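Local atomic coordinates of kojibiose phosphorylase (Gut metagenome, PDB entry 6W0P), a protein that is a carbohydrate-active enzyme of glycoside hydrolase family 65, built around a largely helical central catalytic domain. Residues L318-Q323 with T667-A672; E353-P358 with S624-S629; F359-Y362 with A367-D370. All coordinates share one frame; numbering follows the deposited sequence.

Interaction 1: residues L318-Q323 with T667-A672; sequences LFQMIQ and TSIAAA
Met321 and Ala670 bring their CA atoms to 7.0 Å where helical segments 318-323 and 667-672 cross, their short axes 9.4 Å apart at closest approach and their N-to-C directions 121° apart, nearer antiparallel than parallel. Met321 and Ile669 carry the contact between them. The methionine bends at chi2 and again at chi3 (-80°), which swings the thioether over Ala670: Met321 CE stops 3.6 Å from Ala670 CB, and Met321 SD sits 3.8 Å from Ala670 CA. A flexible, unbranched methionine suits this course, and the short alanine lets sulfur and methyl settle against the helix backbone. Nearer its root, Met321 CG touches Ile669 CG2 at 3.8 Å as the two chains run alongside one another, each heading for the other's helix.

The branching of Ile669 lets it serve two neighbours: CG2 meets Met321, while Ile669 CD1 lies 4.0 Å from Gln320 CB. Gln320 thus offers hydrocarbon to the contact and turns its amide away. There Gln320 OE1 accepts from Gln323 NE2 at 3.0 Å, with the donor raised 46° out of the carbonyl plane. The contact joins the first and last helices of the family 65 catalytic range, 308-324 and 666-680, consistent with closure of a helical barrel. Phe359 of helix 351-361 packs against Met321, while helix 282-300 lines another part of helix 308-324 through Phe319 and Ile322.

Interaction 2: residues E353-P358 with S624-S629; sequences ETYCLP and SPSIHS
A wide separation, bridged by Tyr355 against Ile627, divides segments 353-358 and 624-629: their short helical axes pass 12.7 Å from each other, turned by 75°, and the nearest CA atoms, those of Tyr355 and Ile627, are 9.5 Å apart. The first helix is irregular here: it widens into a pi-type turn at 353-356 and kinks at Pro358, whose ring nitrogen has no hydrogen to give to the preceding turn. With CG anti to its carbonyl carbon, Tyr355 sends its ring out toward the other helix. The phenol and the isoleucine chain lie nearly perpendicular, placing Tyr355 OH 3.5 Å from Ile627 CG1, with Tyr355 CZ behind it at 4.0 Å from the same carbon. These contacts belong to one of two modelled conformers of the tyrosine. Its hydroxyl is bonded to the backbone oxygen of Leu623, so the ring lies among mainly apolar side chains and still ends on a polar partner.

Within segment 624-629 the side chain of His628 turns back one helical turn to Ser624. His628 ND1 donates to Ser624 O at 2.9 Å along a nearly straight line (167°), in the plane of the imidazole but 48° out of the carbonyl plane. This bond limits the ring's rotation; Ser624 O has two donors, both from His628, the second being its backbone N. Ser624 OG bonds to His619. Helices 351-361, 590-596, 624-634 and 666-680 meeting here are consistent with the (alpha/alpha)6 barrel known for family 65 catalytic domains.

Interaction 3: residues F359-Y362 with A367-D370; sequences FYLY and AAKD
The closest contact of the two segments is made by Leu361 with Ala368: Leu361 CD2 lies 3.7 Å from Ala368 CB, one branch of the leucine bending round to a methyl although its CB starts out pointing away. Beside it, Tyr360 CD1 touches Ala367 CB at 3.8 Å, and Tyr360 CB sits 3.9 Å from Ala368 N. The short connection brings the helices together, with the CA atoms of Tyr360 and Ala368 only 5.0 Å apart, and the consecutive alanines suit this place because their small methyls fit between such close backbones.

The tyrosine ring is positioned from several directions. With CG anti to the carbonyl carbon (chi1 -60°), it runs past Ala367, and its hydroxyl hydrogen-bonds to the backbone oxygen of Met321, on helix 308-324. Phe359 CD2 lies 3.8 Å above the centre of one Tyr360 face. Farther out, His429 and Tyr430 of helix 418-434 pack on Leu361, and Ser363 OG bonds to Phe359 O in the link between the helices. Two successive helices, 351-361 and 365-376, joined by so few residues would fit a helical pair within an (alpha/alpha)6 fold.

In the fold
All three contacts are buried within the central catalytic domain, and helix 351-361 ties them together. Interactions 2 and 3 both use it, and residues of interaction 1 also pack on it: Thr667 and Ala670 lie against the turn at Tyr355 and Cys356, and Leu318 against Phe359. Interaction 3 joins chain neighbours across a short turn, whereas interactions 1 and 2 bring together helices hundreds of residues apart. Their chemistry differs accordingly. Interaction 1 relies on a bent methionine and a branched isoleucine between fairly close helices, interaction 2 on one long aromatic side chain across a wide separation, and interaction 3 on alanines that permit near contact. Ala671 meeting Ser626 adds a further bridge between interactions 1 and 2.

Interaction 1: residues L318-Q323 with T667-A672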
loop_
_atom_site.group_PDB
_atom_site.type_symbol
_atom_site.label_atom_id
_atom_site.label_comp_id
_atom_site.label_asym_id
_atom_site.label_seq_id
_atom_site.Cartn_x
_atom_site.Cartn_y
_atom_site.Cartn_z
ATOM N N LEU A 318 31.620 0.735 -20.887
ATOM C CA LEU A 318 31.357 1.111 -22.298
ATOM C C LEU A 318 30.830 -0.125 -23.064
ATOM O O LEU A 318 29.868 0.019 -23.854
ATOM C CB LEU A 318 32.609 1.706 -22.948
ATOM C CG LEU A 318 33.140 2.973 -22.276
ATOM C CD1 LEU A 318 34.219 3.631 -23.117
ATOM C CD2 LEU A 318 32.025 3.968 -21.989
ATOM N N PHE A 319 31.420 -1.292 -22.823
ATOM C CA PHE A 319 31.025 -2.550 -23.502
ATOM C C PHE A 319 29.539 -2.818 -23.264
ATOM O O PHE A 319 28.815 -3.086 -24.245
ATOM C CB PHE A 319 31.927 -3.702 -23.065
ATOM C CG PHE A 319 31.516 -5.028 -23.650
ATOM C CD1 PHE A 319 31.926 -5.386 -24.920
ATOM C CD2 PHE A 319 30.687 -5.877 -22.949
ATOM C CE1 PHE A 319 31.526 -6.590 -25.471
ATOM C CE2 PHE A 319 30.307 -7.092 -23.492
ATOM C CZ PHE A 319 30.716 -7.441 -24.753
ATOM N N GLN A 320 29.094 -2.758 -22.007
ATOM C CA GLN A 320 27.677 -3.016 -21.618
ATOM C C GLN A 320 26.728 -1.933 -22.164
ATOM O O GLN A 320 25.540 -2.248 -22.432
ATOM C CB GLN A 320 27.554 -3.137 -20.096
ATOM C CG GLN A 320 28.209 -4.393 -19.531
ATOM C CD GLN A 320 27.618 -5.670 -20.096
ATOM O OE1 GLN A 320 26.563 -5.682 -20.743
ATOM N NE2 GLN A 320 28.309 -6.772 -19.857
ATOM N N MET A 321 27.186 -0.689 -22.270
ATOM C CA MET A 321 26.358 0.413 -22.821
ATOM C C MET A 321 26.100 0.110 -24.298
ATOM O O MET A 321 24.984 0.309 -24.731
ATOM C CB MET A 321 27.018 1.795 -22.699
ATOM C CG MET A 321 27.122 2.331 -21.267
ATOM S SD MET A 321 25.513 2.640 -20.528
ATOM C CE MET A 321 25.146 4.226 -21.279
ATOM N N ILE A 322 27.109 -0.349 -25.019
ATOM C CA ILE A 322 27.033 -0.641 -26.479
ATOM C C ILE A 322 26.140 -1.884 -26.660
ATOM O O ILE A 322 25.371 -1.948 -27.654
ATOM C CB ILE A 322 28.460 -0.791 -27.086
ATOM C CG1 ILE A 322 29.258 0.522 -26.982
ATOM C CG2 ILE A 322 28.347 -1.242 -28.525
ATOM C CD1 ILE A 322 30.813 0.445 -27.135
ATOM N N GLN A 323 26.216 -2.836 -25.733
ATOM C CA GLN A 323 25.389 -4.082 -25.737
ATOM C C GLN A 323 23.925 -3.753 -25.442
ATOM O O GLN A 323 23.033 -4.360 -26.084
ATOM C CB GLN A 323 25.907 -5.100 -24.719
ATOM C CG GLN A 323 27.157 -5.844 -25.185
ATOM C CD GLN A 323 27.308 -7.210 -24.563
ATOM O OE1 GLN A 323 27.600 -8.170 -25.257
ATOM N NE2 GLN A 323 27.107 -7.301 -23.262
ATOM N N THR A 667 22.193 2.100 -14.946
ATOM C CA THR A 667 22.362 3.544 -14.621
ATOM C C THR A 667 23.745 3.768 -14.001
ATOM O O THR A 667 24.398 4.748 -14.347
ATOM C CB THR A 667 21.269 4.078 -13.697
ATOM O OG1 THR A 667 20.082 4.072 -14.469
ATOM C CG2 THR A 667 21.531 5.495 -13.235
ATOM N N SER A 668 24.166 2.881 -13.120
ATOM C CA SER A 668 25.497 2.935 -12.477
ATOM C C SER A 668 26.583 2.845 -13.555
ATOM O O SER A 668 27.583 3.600 -13.479
ATOM C CB SER A 668 25.650 1.868 -11.442
ATOM O OG SER A 668 27.037 1.697 -11.186
ATOM N N ILE A 669 26.361 2.000 -14.556
ATOM C CA ILE A 669 27.286 1.810 -15.701
ATOM C C ILE A 669 27.356 3.116 -16.497
ATOM O O ILE A 669 28.489 3.545 -16.780
ATOM C CB ILE A 669 26.851 0.576 -16.523
ATOM C CG1 ILE A 669 27.203 -0.693 -15.746
ATOM C CG2 ILE A 669 27.478 0.553 -17.910
ATOM C CD1 ILE A 669 26.661 -1.946 -16.338
ATOM N N ALA A 670 26.209 3.726 -16.821
ATOM C CA ALA A 670 26.122 4.995 -17.573
ATOM C C ALA A 670 26.798 6.097 -16.760
ATOM O O ALA A 670 27.489 6.924 -17.356
ATOM C CB ALA A 670 24.691 5.368 -17.862
ATOM N N ALA A 671 26.599 6.090 -15.444
ATOM C CA ALA A 671 27.069 7.144 -14.518
ATOM C C ALA A 671 28.598 7.193 -14.510
ATOM O O ALA A 671 29.126 8.262 -14.214
ATOM C CB ALA A 671 26.539 6.900 -13.131
ATOM N N ALA A 672 29.280 6.083 -14.801
ATOM C CA ALA A 672 30.756 6.025 -14.762
ATOM C C ALA A 672 31.270 6.893 -15.913
ATOM O O ALA A 672 32.179 7.730 -15.696
ATOM C CB ALA A 672 31.244 4.604 -14.856
#

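Interaction 2: residues E353-P358 with S624-S629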
loop_
_atom_site.group_PDB
_atom_site.type_symbol
_atom_site.label_atom_id
_atom_site.label_comp_id
_atom_site.label_asym_id
_atom_site.label_seq_id
_atom_site.Cartn_x
_atom_site.Cartn_y
_atom_site.Cartn_z
ATOM N N GLU A 353 16.214 8.778 -19.662
ATOM C CA GLU A 353 16.163 10.125 -20.271
ATOM C C GLU A 353 17.191 11.049 -19.608
ATOM O O GLU A 353 17.760 11.855 -20.316
ATOM C CB GLU A 353 14.754 10.703 -20.175
ATOM C CG GLU A 353 13.779 10.099 -21.158
ATOM C CD GLU A 353 13.389 8.644 -20.925
ATOM O OE1 GLU A 353 13.215 8.234 -19.758
ATOM O OE2 GLU A 353 13.234 7.929 -21.932
ATOM N N THR A 354 17.435 10.919 -18.306
ATOM C CA THR A 354 18.124 11.954 -17.512
ATOM C C THR A 354 19.565 11.548 -17.189
ATOM O O THR A 354 20.275 12.414 -16.669
ATOM C CB THR A 354 17.327 12.226 -16.233
ATOM O OG1 THR A 354 17.132 11.002 -15.512
ATOM C CG2 THR A 354 15.995 12.863 -16.546
ATOM N N TYR A 355 19.961 10.287 -17.417
ATOM C CA TYR A 355 21.267 9.702 -16.974
ATOM C C TYR A 355 21.911 8.868 -18.104
ATOM O O TYR A 355 23.122 9.016 -18.361
ATOM C CB TYR A 355 21.097 8.709 -15.815
ATOM C CG TYR A 355 21.122 9.214 -14.389
ATOM C CD1 TYR A 355 20.037 9.879 -13.835
ATOM C CD2 TYR A 355 22.190 8.915 -13.541
ATOM C CE1 TYR A 355 20.040 10.294 -12.511
ATOM C CE2 TYR A 355 22.202 9.311 -12.211
ATOM C CZ TYR A 355 21.120 10.003 -11.695
ATOM O OH TYR A 355 21.116 10.425 -10.392
ATOM N N CYS A 356 21.138 7.962 -18.707
ATOM C CA CYS A 356 21.648 7.052 -19.766
ATOM C C CYS A 356 21.799 7.785 -21.102
ATOM O O CYS A 356 22.772 7.520 -21.787
ATOM C CB CYS A 356 20.772 5.819 -19.935
ATOM S SG CYS A 356 20.674 4.854 -18.405
ATOM N N LEU A 357 20.903 8.705 -21.452
ATOM C CA LEU A 357 20.856 9.284 -22.822
ATOM C C LEU A 357 22.204 9.893 -23.201
ATOM O O LEU A 357 22.662 9.694 -24.322
ATOM C CB LEU A 357 19.737 10.321 -22.904
ATOM C CG LEU A 357 19.514 10.941 -24.276
ATOM C CD1 LEU A 357 19.201 9.870 -25.294
ATOM C CD2 LEU A 357 18.403 11.963 -24.217
ATOM N N PRO A 358 22.863 10.709 -22.348
ATOM C CA PRO A 358 24.021 11.488 -22.791
ATOM C C PRO A 358 25.149 10.681 -23.450
ATOM O O PRO A 358 25.731 11.135 -24.403
ATOM C CB PRO A 358 24.512 12.097 -21.478
ATOM C CG PRO A 358 23.253 12.269 -20.674
ATOM C CD PRO A 358 22.505 10.991 -20.946
ATOM N N SER A 624 23.232 8.711 -7.185
ATOM C CA SER A 624 23.613 9.850 -6.315
ATOM C C SER A 624 25.104 10.169 -6.402
ATOM O O SER A 624 25.447 11.321 -6.587
ATOM C CB SER A 624 23.170 9.626 -4.908
ATOM O OG SER A 624 23.540 10.724 -4.102
ATOM N N PRO A 625 26.039 9.213 -6.222
ATOM C CA PRO A 625 27.460 9.545 -6.148
ATOM C C PRO A 625 28.024 10.329 -7.338
ATOM O O PRO A 625 28.811 11.234 -7.124
ATOM C CB PRO A 625 28.140 8.165 -6.053
ATOM C CG PRO A 625 27.095 7.297 -5.366
ATOM C CD PRO A 625 25.796 7.775 -5.977
ATOM N N SER A 626 27.623 9.971 -8.556
ATOM C CA SER A 626 28.122 10.588 -9.813
ATOM C C SER A 626 27.656 12.054 -9.926
ATOM O O SER A 626 28.421 12.889 -10.430
ATOM C CB SER A 626 27.733 9.751 -11.036
ATOM O OG SER A 626 26.325 9.749 -11.263
ATOM N N ILE A 627 26.425 12.358 -9.531
ATOM C CA ILE A 627 25.857 13.727 -9.646
ATOM C C ILE A 627 26.630 14.634 -8.688
ATOM O O ILE A 627 27.034 15.726 -9.090
ATOM C CB ILE A 627 24.360 13.724 -9.329
ATOM C CG1 ILE A 627 23.589 12.851 -10.318
ATOM C CG2 ILE A 627 23.829 15.139 -9.298
ATOM C CD1 ILE A 627 23.818 13.257 -11.732
ATOM N N HIS A 628 26.830 14.168 -7.465
ATOM C CA HIS A 628 27.566 14.917 -6.417
ATOM C C HIS A 628 29.038 15.082 -6.853
ATOM O O HIS A 628 29.600 16.194 -6.643
ATOM C CB HIS A 628 27.352 14.237 -5.043
ATOM C CG HIS A 628 25.962 14.370 -4.499
ATOM N ND1 HIS A 628 24.962 13.445 -4.739
ATOM C CD2 HIS A 628 25.404 15.328 -3.731
ATOM C CE1 HIS A 628 23.856 13.828 -4.146
ATOM N NE2 HIS A 628 24.103 14.985 -3.521
ATOM N N SER A 629 29.661 14.034 -7.426
ATOM C CA SER A 629 31.058 14.113 -7.932
ATOM C C SER A 629 31.128 15.208 -8.998
ATOM O O SER A 629 32.070 16.021 -8.949
ATOM C CB SER A 629 31.598 12.826 -8.501
ATOM O OG SER A 629 32.939 13.050 -8.952
#

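Interaction 3: residues F359-Y362 with A367-D370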
loop_
_atom_site.group_PDB
_atom_site.type_symbol
_atom_site.label_atom_id
_atom_site.label_comp_id
_atom_site.label_asym_id
_atom_site.label_seq_id
_atom_site.Cartn_x
_atom_site.Cartn_y
_atom_site.Cartn_z
ATOM N N PHE A 359 25.438 9.483 -22.956
ATOM C CA PHE A 359 26.449 8.616 -23.614
ATOM C C PHE A 359 26.065 8.464 -25.099
ATOM O O PHE A 359 26.948 8.563 -25.978
ATOM C CB PHE A 359 26.580 7.262 -22.914
ATOM C CG PHE A 359 27.432 6.297 -23.691
ATOM C CD1 PHE A 359 28.813 6.345 -23.604
ATOM C CD2 PHE A 359 26.857 5.371 -24.543
ATOM C CE1 PHE A 359 29.600 5.486 -24.358
ATOM C CE2 PHE A 359 27.642 4.493 -25.280
ATOM C CZ PHE A 359 29.010 4.555 -25.184
ATOM N N TYR A 360 24.787 8.213 -25.387
ATOM C CA TYR A 360 24.308 7.942 -26.775
ATOM C C TYR A 360 24.326 9.235 -27.607
ATOM O O TYR A 360 24.635 9.153 -28.792
ATOM C CB TYR A 360 22.960 7.208 -26.774
ATOM C CG TYR A 360 23.040 5.882 -26.060
ATOM C CD1 TYR A 360 23.607 4.767 -26.664
ATOM C CD2 TYR A 360 22.554 5.739 -24.767
ATOM C CE1 TYR A 360 23.708 3.556 -25.995
ATOM C CE2 TYR A 360 22.654 4.539 -24.082
ATOM C CZ TYR A 360 23.234 3.440 -24.697
ATOM O OH TYR A 360 23.328 2.254 -24.008
ATOM N N LEU A 361 24.018 10.381 -27.000
ATOM C CA LEU A 361 23.987 11.704 -27.673
ATOM C C LEU A 361 25.363 12.007 -28.271
ATOM O O LEU A 361 25.403 12.608 -29.334
ATOM C CB LEU A 361 23.573 12.787 -26.677
ATOM C CG LEU A 361 22.079 12.866 -26.384
ATOM C CD1 LEU A 361 21.816 13.787 -25.205
ATOM C CD2 LEU A 361 21.277 13.302 -27.606
ATOM N N TYR A 362 26.442 11.576 -27.611
ATOM C CA TYR A 362 27.839 11.916 -27.977
ATOM C C TYR A 362 28.517 10.783 -28.751
ATOM O O TYR A 362 29.672 10.980 -29.138
ATOM C CB TYR A 362 28.618 12.308 -26.721
ATOM C CG TYR A 362 28.270 13.676 -26.207
ATOM C CD1 TYR A 362 28.762 14.813 -26.828
ATOM C CD2 TYR A 362 27.429 13.836 -25.115
ATOM C CE1 TYR A 362 28.436 16.070 -26.358
ATOM C CE2 TYR A 362 27.101 15.087 -24.626
ATOM C CZ TYR A 362 27.596 16.210 -25.266
ATOM O OH TYR A 362 27.257 17.455 -24.822
ATOM N N ALA A 367 20.860 5.885 -31.989
ATOM C CA ALA A 367 20.570 5.328 -30.654
ATOM C C ALA A 367 19.879 6.395 -29.791
ATOM O O ALA A 367 18.808 6.079 -29.234
ATOM C CB ALA A 367 21.830 4.797 -30.023
ATOM N N ALA A 368 20.428 7.610 -29.704
ATOM C CA ALA A 368 19.824 8.728 -28.933
ATOM C C ALA A 368 18.384 8.964 -29.410
ATOM O O ALA A 368 17.473 9.013 -28.581
ATOM C CB ALA A 368 20.645 9.986 -29.066
ATOM N N LYS A 369 18.182 9.107 -30.716
ATOM C CA LYS A 369 16.840 9.381 -31.303
ATOM C C LYS A 369 15.889 8.203 -31.026
ATOM O O LYS A 369 14.720 8.461 -30.713
ATOM C CB LYS A 369 16.970 9.689 -32.800
ATOM C CG LYS A 369 15.668 9.705 -33.590
ATOM C CD LYS A 369 15.622 10.720 -34.736
ATOM C CE LYS A 369 15.838 10.115 -36.113
ATOM N NZ LYS A 369 16.166 11.161 -37.121
ATOM N N ASP A 370 16.377 6.957 -31.100
ATOM C CA ASP A 370 15.554 5.731 -30.901
ATOM C C ASP A 370 15.076 5.651 -29.452
ATOM O O ASP A 370 13.889 5.297 -29.248
ATOM C CB ASP A 370 16.271 4.472 -31.382
ATOM C CG ASP A 370 16.071 4.212 -32.870
ATOM O OD1 ASP A 370 15.396 5.034 -33.497
ATOM O OD2 ASP A 370 16.601 3.197 -33.402
#